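Local coordinates for glycosyl transferases group 1 family protein (Francisella tularensis subsp. tularensis, PDB 5I45), which probably transfers a sugar from an activated donor to an acceptor, this chain being the C-terminal domain of a GT-B-type glycosyltransferase, at residues A[19-23]-A[24-28]; A[106-109]-A[110-113]; A[129-133]-A[134-138]. One frame throughout, in Å; residues are numbered along the deposited sequence. Where two conformers were deposited one is given.

Contact 1. Residues A[19-23]-A[24-28]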
loop_
_atom_site.group_PDB
_atom_site.type_symbol
_atom_site.label_atom_id
_atom_site.label_comp_id
_atom_site.label_asym_id
_atom_site.label_seq_id
_atom_site.Cartn_x
_atom_site.Cartn_y
_atom_site.Cartn_z
ATOM N N GLN A 19 -12.899 7.597 8.831
ATOM C CA GLN A 19 -13.759 6.766 9.679
ATOM C C GLN A 19 -13.485 5.276 9.407
ATOM O O GLN A 19 -13.458 4.488 10.327
ATOM C CB GLN A 19 -15.253 7.086 9.469
ATOM C CG GLN A 19 -16.157 6.327 10.439
ATOM C CD GLN A 19 -15.881 6.709 11.856
ATOM O OE1 GLN A 19 -16.075 7.858 12.232
ATOM N NE2 GLN A 19 -15.384 5.759 12.660
ATOM N N GLN A 20 -13.280 4.907 8.144
ATOM C CA GLN A 20 -12.959 3.508 7.811
ATOM C C GLN A 20 -11.658 3.086 8.501
ATOM O O GLN A 20 -11.577 1.986 9.034
ATOM C CB GLN A 20 -12.825 3.310 6.305
ATOM C CG GLN A 20 -14.040 3.629 5.461
ATOM C CD GLN A 20 -15.242 2.819 5.854
ATOM O OE1 GLN A 20 -16.275 3.363 6.314
ATOM N NE2 GLN A 20 -15.104 1.504 5.774
ATOM N N TRP A 21 -10.665 3.976 8.516
ATOM C CA TRP A 21 -9.426 3.692 9.233
ATOM C C TRP A 21 -9.695 3.561 10.734
ATOM O O TRP A 21 -9.217 2.611 11.368
ATOM C CB TRP A 21 -8.375 4.776 8.957
ATOM C CG TRP A 21 -7.160 4.559 9.772
ATOM C CD1 TRP A 21 -6.904 5.112 10.998
ATOM C CD2 TRP A 21 -6.081 3.641 9.515
ATOM N NE1 TRP A 21 -5.740 4.599 11.515
ATOM C CE2 TRP A 21 -5.204 3.711 10.621
ATOM C CE3 TRP A 21 -5.769 2.771 8.469
ATOM C CZ2 TRP A 21 -4.029 2.961 10.692
ATOM C CZ3 TRP A 21 -4.604 2.019 8.565
ATOM C CH2 TRP A 21 -3.768 2.119 9.656
ATOM N N GLN A 22 -10.450 4.498 11.321
ATOM C CA GLN A 22 -10.764 4.384 12.751
ATOM C C GLN A 22 -11.403 3.038 13.089
ATOM O O GLN A 22 -11.079 2.442 14.129
ATOM C CB GLN A 22 -11.668 5.543 13.209
ATOM C CG GLN A 22 -10.959 6.871 13.284
ATOM C CD GLN A 22 -9.824 6.840 14.273
ATOM O OE1 GLN A 22 -10.033 6.470 15.455
ATOM N NE2 GLN A 22 -8.635 7.215 13.844
ATOM N N ASP A 23 -12.263 2.536 12.214
ATOM C CA ASP A 23 -13.000 1.291 12.496
ATOM C C ASP A 23 -12.086 0.085 12.560
ATOM O O ASP A 23 -12.470 -0.927 13.103
ATOM C CB ASP A 23 -14.069 1.031 11.430
ATOM C CG ASP A 23 -15.206 2.043 11.443
ATOM O OD1 ASP A 23 -15.354 2.831 12.387
ATOM O OD2 ASP A 23 -15.935 2.029 10.441
ATOM N N LYS A 24 -10.864 0.199 12.027
ATOM C CA LYS A 24 -9.887 -0.919 12.114
ATOM C C LYS A 24 -9.263 -1.079 13.500
ATOM O O LYS A 24 -8.637 -2.095 13.792
ATOM C CB LYS A 24 -8.793 -0.759 11.056
ATOM C CG LYS A 24 -9.312 -0.808 9.610
ATOM C CD LYS A 24 -10.001 -2.124 9.292
ATOM C CE LYS A 24 -10.268 -2.286 7.807
ATOM N NZ LYS A 24 -11.017 -3.534 7.539
ATOM N N LYS A 25 -9.429 -0.086 14.348
ATOM C CA LYS A 25 -8.925 -0.116 15.736
ATOM C C LYS A 25 -7.430 -0.362 15.806
ATOM O O LYS A 25 -6.944 -1.220 16.581
ATOM C CB LYS A 25 -9.700 -1.108 16.614
ATOM C CG LYS A 25 -11.205 -0.833 16.634
ATOM C CD LYS A 25 -11.600 0.526 17.200
ATOM C CE LYS A 25 -12.055 0.513 18.653
ATOM N NZ LYS A 25 -10.992 0.455 19.707
ATOM N N ILE A 26 -6.698 0.379 14.993
ATOM C CA ILE A 26 -5.243 0.333 15.065
ATOM C C ILE A 26 -4.694 1.730 15.213
ATOM O O ILE A 26 -5.325 2.700 14.855
ATOM C CB ILE A 26 -4.594 -0.456 13.921
ATOM C CG1 ILE A 26 -5.073 0.039 12.571
ATOM C CG2 ILE A 26 -4.875 -1.948 14.093
ATOM C CD1 ILE A 26 -4.338 -0.570 11.391
ATOM N N PRO A 27 -3.493 1.844 15.764
ATOM C CA PRO A 27 -2.983 3.182 16.076
ATOM C C PRO A 27 -2.729 4.067 14.854
ATOM O O PRO A 27 -2.442 3.557 13.770
ATOM C CB PRO A 27 -1.691 2.897 16.895
ATOM C CG PRO A 27 -1.387 1.497 16.685
ATOM C CD PRO A 27 -2.605 0.775 16.246
ATOM N N GLY A 28 -2.877 5.364 15.045
ATOM C CA GLY A 28 -2.662 6.366 14.030
ATOM C C GLY A 28 -3.935 6.869 13.415
ATOM O O GLY A 28 -5.034 6.381 13.694
HETATM O O HOH W 1 -7.810 2.702 13.740
HETATM O O HOH W 2 -6.853 7.982 16.106
#

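Contact 2. Residues A[106-109]-A[110-113]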
loop_
_atom_site.group_PDB
_atom_site.type_symbol
_atom_site.label_atom_id
_atom_site.label_comp_id
_atom_site.label_asym_id
_atom_site.label_seq_id
_atom_site.Cartn_x
_atom_site.Cartn_y
_atom_site.Cartn_z
ATOM N N PRO A 106 -11.065 -5.778 0.368
ATOM C CA PRO A 106 -11.640 -4.513 -0.168
ATOM C C PRO A 106 -11.824 -3.431 0.916
ATOM O O PRO A 106 -11.568 -2.233 0.675
ATOM C CB PRO A 106 -12.980 -4.962 -0.769
ATOM C CG PRO A 106 -12.748 -6.398 -1.147
ATOM C CD PRO A 106 -11.810 -6.966 -0.124
ATOM N N SER A 107 -12.194 -3.846 2.132
ATOM C CA SER A 107 -12.373 -2.874 3.202
ATOM C C SER A 107 -11.049 -2.238 3.598
ATOM O O SER A 107 -11.036 -1.101 4.071
ATOM C CB SER A 107 -13.035 -3.495 4.459
ATOM O OG SER A 107 -12.178 -4.369 5.133
ATOM N N TRP A 108 -9.956 -2.985 3.483
ATOM C CA TRP A 108 -8.651 -2.407 3.800
ATOM C C TRP A 108 -8.278 -1.332 2.812
ATOM O O TRP A 108 -7.811 -0.280 3.198
ATOM C CB TRP A 108 -7.533 -3.463 3.888
ATOM C CG TRP A 108 -7.415 -4.040 5.239
ATOM C CD1 TRP A 108 -7.799 -5.272 5.650
ATOM C CD2 TRP A 108 -6.927 -3.367 6.396
ATOM N NE1 TRP A 108 -7.534 -5.434 6.978
ATOM C CE2 TRP A 108 -7.006 -4.272 7.468
ATOM C CE3 TRP A 108 -6.408 -2.093 6.623
ATOM C CZ2 TRP A 108 -6.598 -3.937 8.763
ATOM C CZ3 TRP A 108 -5.997 -1.770 7.916
ATOM C CH2 TRP A 108 -6.090 -2.678 8.940
ATOM N N TYR A 109 -8.509 -1.560 1.525
ATOM C CA TYR A 109 -8.212 -0.509 0.558
ATOM C C TYR A 109 -8.982 0.759 0.908
ATOM O O TYR A 109 -8.442 1.867 0.811
ATOM C CB TYR A 109 -8.531 -0.928 -0.867
ATOM C CG TYR A 109 -7.565 -1.917 -1.453
ATOM C CD1 TYR A 109 -6.294 -1.523 -1.824
ATOM C CD2 TYR A 109 -7.917 -3.239 -1.650
ATOM C CE1 TYR A 109 -5.419 -2.399 -2.411
ATOM C CE2 TYR A 109 -7.024 -4.129 -2.219
ATOM C CZ TYR A 109 -5.788 -3.687 -2.596
ATOM O OH TYR A 109 -4.888 -4.560 -3.174
ATOM N N ARG A 110 -10.223 0.583 1.355
ATOM C CA ARG A 110 -11.068 1.731 1.726
ATOM C C ARG A 110 -10.582 2.508 2.939
ATOM O O ARG A 110 -10.982 3.649 3.149
ATOM C CB ARG A 110 -12.515 1.270 1.943
ATOM C CG ARG A 110 -13.244 1.058 0.648
ATOM C CD ARG A 110 -14.732 0.825 0.837
ATOM N NE ARG A 110 -15.068 -0.554 1.181
ATOM C CZ ARG A 110 -15.170 -1.551 0.301
ATOM N NH1 ARG A 110 -14.914 -1.348 -1.008
ATOM N NH2 ARG A 110 -15.514 -2.767 0.734
ATOM N N ALA A 111 -9.731 1.890 3.748
ATOM C CA ALA A 111 -9.190 2.515 4.944
ATOM C C ALA A 111 -7.837 3.188 4.709
ATOM O O ALA A 111 -7.377 3.919 5.586
ATOM C CB ALA A 111 -9.061 1.492 6.061
ATOM N N LEU A 112 -7.212 2.945 3.545
ATOM C CA LEU A 112 -5.832 3.397 3.315
ATOM C C LEU A 112 -5.699 4.594 2.396
ATOM O O LEU A 112 -6.368 4.675 1.367
ATOM C CB LEU A 112 -5.031 2.237 2.687
ATOM C CG LEU A 112 -4.876 1.022 3.591
ATOM C CD1 LEU A 112 -4.390 -0.168 2.781
ATOM C CD2 LEU A 112 -4.005 1.298 4.800
ATOM N N ASP A 113 -4.836 5.549 2.758
ATOM C CA ASP A 113 -4.528 6.667 1.887
ATOM C C ASP A 113 -3.544 6.325 0.784
ATOM O O ASP A 113 -3.628 6.876 -0.287
ATOM C CB ASP A 113 -4.013 7.869 2.676
ATOM C CG ASP A 113 -5.130 8.703 3.231
ATOM O OD1 ASP A 113 -5.772 8.307 4.211
ATOM O OD2 ASP A 113 -5.412 9.759 2.620
#

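Contact 3. Residues A[129-133]-A[134-138]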
loop_
_atom_site.group_PDB
_atom_site.type_symbol
_atom_site.label_atom_id
_atom_site.label_comp_id
_atom_site.label_asym_id
_atom_site.label_seq_id
_atom_site.Cartn_x
_atom_site.Cartn_y
_atom_site.Cartn_z
ATOM N N LEU A 129 -4.460 -1.786 -9.463
ATOM C CA LEU A 129 -5.798 -1.463 -9.954
ATOM C C LEU A 129 -6.836 -1.428 -8.836
ATOM O O LEU A 129 -7.701 -0.544 -8.816
ATOM C CB LEU A 129 -6.232 -2.430 -11.036
ATOM C CG LEU A 129 -5.408 -2.393 -12.305
ATOM C CD1 LEU A 129 -5.870 -3.498 -13.225
ATOM C CD2 LEU A 129 -5.507 -1.046 -12.987
ATOM N N GLU A 130 -6.767 -2.381 -7.919
ATOM C CA GLU A 130 -7.710 -2.439 -6.791
ATOM C C GLU A 130 -7.550 -1.176 -5.932
ATOM O O GLU A 130 -8.540 -0.588 -5.483
ATOM C CB GLU A 130 -7.452 -3.699 -5.967
ATOM C CG GLU A 130 -7.877 -5.006 -6.638
ATOM C CD GLU A 130 -7.323 -6.268 -5.956
ATOM O OE1 GLU A 130 -6.631 -6.184 -4.945
ATOM O OE2 GLU A 130 -7.577 -7.380 -6.471
ATOM N N ALA A 131 -6.305 -0.790 -5.690
ATOM C CA ALA A 131 -6.000 0.396 -4.886
ATOM C C ALA A 131 -6.505 1.658 -5.585
ATOM O O ALA A 131 -7.135 2.512 -4.956
ATOM C CB ALA A 131 -4.528 0.492 -4.615
HETATM N N MSE A 132 -6.239 1.778 -6.881
HETATM C CA MSE A 132 -6.689 2.938 -7.638
HETATM C C MSE A 132 -8.194 3.022 -7.721
HETATM O O MSE A 132 -8.760 4.106 -7.627
HETATM C CB MSE A 132 -6.050 2.897 -9.035
HETATM C CG MSE A 132 -4.529 3.072 -8.920
HETATM SE SE MSE A 132 -3.521 2.457 -10.498
HETATM C CE MSE A 132 -3.703 4.098 -11.620
ATOM N N ALA A 133 -8.852 1.884 -7.886
ATOM C CA ALA A 133 -10.324 1.850 -7.898
ATOM C C ALA A 133 -10.899 2.307 -6.556
ATOM O O ALA A 133 -12.041 2.780 -6.512
ATOM C CB ALA A 133 -10.811 0.458 -8.265
ATOM N N SER A 134 -10.108 2.162 -5.501
ATOM C CA SER A 134 -10.537 2.581 -4.184
ATOM C C SER A 134 -10.086 3.993 -3.839
ATOM O O SER A 134 -10.289 4.438 -2.725
ATOM C CB SER A 134 -10.004 1.612 -3.133
ATOM O OG SER A 134 -10.292 0.258 -3.467
ATOM N N LYS A 135 -9.477 4.685 -4.801
ATOM C CA LYS A 135 -8.971 6.025 -4.630
ATOM C C LYS A 135 -7.845 6.131 -3.590
ATOM O O LYS A 135 -7.683 7.125 -2.897
ATOM C CB LYS A 135 -10.108 7.039 -4.407
ATOM C CG LYS A 135 -9.887 8.362 -5.117
ATOM C CD LYS A 135 -11.049 9.331 -4.999
ATOM C CE LYS A 135 -12.310 8.929 -5.761
ATOM N NZ LYS A 135 -13.321 10.016 -5.676
ATOM N N CYS A 136 -7.036 5.088 -3.552
ATOM C CA CYS A 136 -5.753 5.109 -2.808
ATOM C C CYS A 136 -4.691 5.674 -3.743
ATOM O O CYS A 136 -4.707 5.398 -4.946
ATOM C CB CYS A 136 -5.317 3.707 -2.410
ATOM S SG CYS A 136 -6.508 2.754 -1.507
ATOM N N ALA A 137 -3.739 6.446 -3.227
ATOM C CA ALA A 137 -2.591 6.865 -4.042
ATOM C C ALA A 137 -1.630 5.691 -4.115
ATOM O O ALA A 137 -1.322 5.122 -3.063
ATOM C CB ALA A 137 -1.933 8.065 -3.411
ATOM N N VAL A 138 -1.125 5.342 -5.292
ATOM C CA VAL A 138 -0.264 4.176 -5.450
ATOM C C VAL A 138 1.166 4.538 -5.807
ATOM O O VAL A 138 1.456 5.383 -6.696
ATOM C CB VAL A 138 -0.835 3.240 -6.540
ATOM C CG1 VAL A 138 0.101 2.077 -6.859
ATOM C CG2 VAL A 138 -2.166 2.688 -6.092
#

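Contact 1. Residues A[19-23]-A[24-28]
W21 reaches forward from the last turn of helix 17-23 and lays its indole along the loop 26-28, so that the loop curls round the edge of the ring. CB leaves the helix with CG anti to the backbone N (chi1 175°), which carries the ring toward the residues that follow. On the pyrrole side CD1 passes G28 O at 3.5 Å, and NE1, next to it, donates to the same oxygen at 2.9 Å. The carbonyl is met from above its own plane, yet the oxygen lies close to the plane of the indole, at its edge. Further round that edge CZ2 comes to 3.5 Å from P27 O. The far corner, CH2, meets I26; this residue was modelled in two conformers, and in one of them CG1 sits over the rim of one ring face, a detail to be taken as doubtful. Q22 sends its bent chain beside the same edge, and a water accepts from its NE2 and donates weakly to G28 O. The backbone meanwhile turns out of the helix: K24 N bonds to W21 O at 3.0 Å, K25 N bonds to Q22 O at 3.0 Å, and K25 takes a positive phi of 57°. A second water ties W21 O to I26 N. The indole is buried between this turn, T62 and V64 of strand 61-66, and W108 of helix 104-111; K24 reaches that helix too, where NZ bonds to S107 and forms a cation-pi contact with W108.

Contact 2. Residues A[106-109]-A[110-113]
A111 N is shared by two carbonyls of the preceding turn: it donates to W108 O at 2.9 Å, the shorter bond, and weakly to S107 O at 3.3 Å. W108 O is in turn crowded by a side chain, because L112 folds back over it and brings CG to 3.2 Å and CD1 to 3.4 Å; the leucine CG lies beside its own backbone N (chi1 -64°), which returns the isobutyl group to the helix. One residue further on, L112 N bonds to Y109 O at 3.2 Å, the donor standing well above the carbonyl plane, as A111 N does over W108 O. The bond before these is different: R110 N meets P106 O at 3.2 Å with a C=O...N angle of 153°, an ordinary i to i+4 helical bond. The R110 side chain then doubles back along the outside of the same turn. Its bend at chi3 (-82°) sets the guanidinium flat over P106 O, which lies 3.7 Å from the plane, over its centre, while NH2 rests against P106 CB at 3.7 Å. This is a stacked approach to the carbonyl and not an in-plane bond; NH1 has its acceptors in V10 O and Y12 O, and the ring of Y12 makes a cation-pi contact with the arginine. W108 and Y109 fan out from the backbone, the first toward I26 and strand 61-66, the second onto F35 and helix 126-133. The change from i+4 to i+3 bonding tightens the last turn of helix 104-111 just ahead of strand 114-117, as an alpha-to-beta connection in the Rossmann-like C-terminal domain of a GT-B glycosyltransferase.

Contact 3. Residues A[129-133]-A[134-138]
A131 CB packs against the CG2 methyl of V138 at 3.5 Å, the helix leaning directly on the strand that follows it. Between them runs a Schellman motif, which ends helix 126-133 and turns the chain into strand 137-140. Its outer bond joins C136 N to A131 O at 2.9 Å, nearly straight with an N-H...O angle of 160°; the inner one joins K135 N to M132 O at 3.0 Å, the donor standing well above that carbonyl's plane. K135 is the C-prime residue, and its positive phi lets the backbone wrap round both bonds. A131 O is the hub of the turn: besides C136 N it takes a weak bond from S134 N, and C136 CB approaches it to 3.3 Å. C136 CB also lies 4.0 Å from A131 CB, extending the apolar patch begun by V138. V138 has CG1 anti to its backbone N (chi1 174°), which leaves CG2, beside that N, as the branch facing the helix. Selenomethionine M132 was modelled in two conformers, and in one of them its CG also lies near this methyl, a contact to be taken as doubtful. The unit is the second half of the crossover from strand 114-117 through helix 126-133 to strand 137-140. V115 backs A131 and C136, while Y109 covers A131 and S134; K135 points to helix 178-195, bonding to Q186 and making a cation-pi contact with Y189. On the helix side of the turn, S134 OG, held beside its own backbone N, folds back to donate to E130 O at 2.8 Å, only 23° from the carbonyl plane.

The three contacts come in series along the chain, each at the C-terminal end of a helix that feeds the single six-stranded parallel sheet: helix 17-23 leads to strand 30-35, helix 104-111 to strand 114-117, and helix 126-133 to strand 137-140. These three strands lie side by side in the sheet. Contact 2 is the middle piece, its centre about 10 Å from that of contact 1 and about 9 Å from that of contact 3, and it touches both. Contacts 1 and 3 stay about 9 Å apart at their nearest atoms. D113, just ahead of strand 114-117, bonds through its backbone to A137 of strand 137-140, so contacts 2 and 3 meet where these neighbouring strands of the C-terminal domain begin.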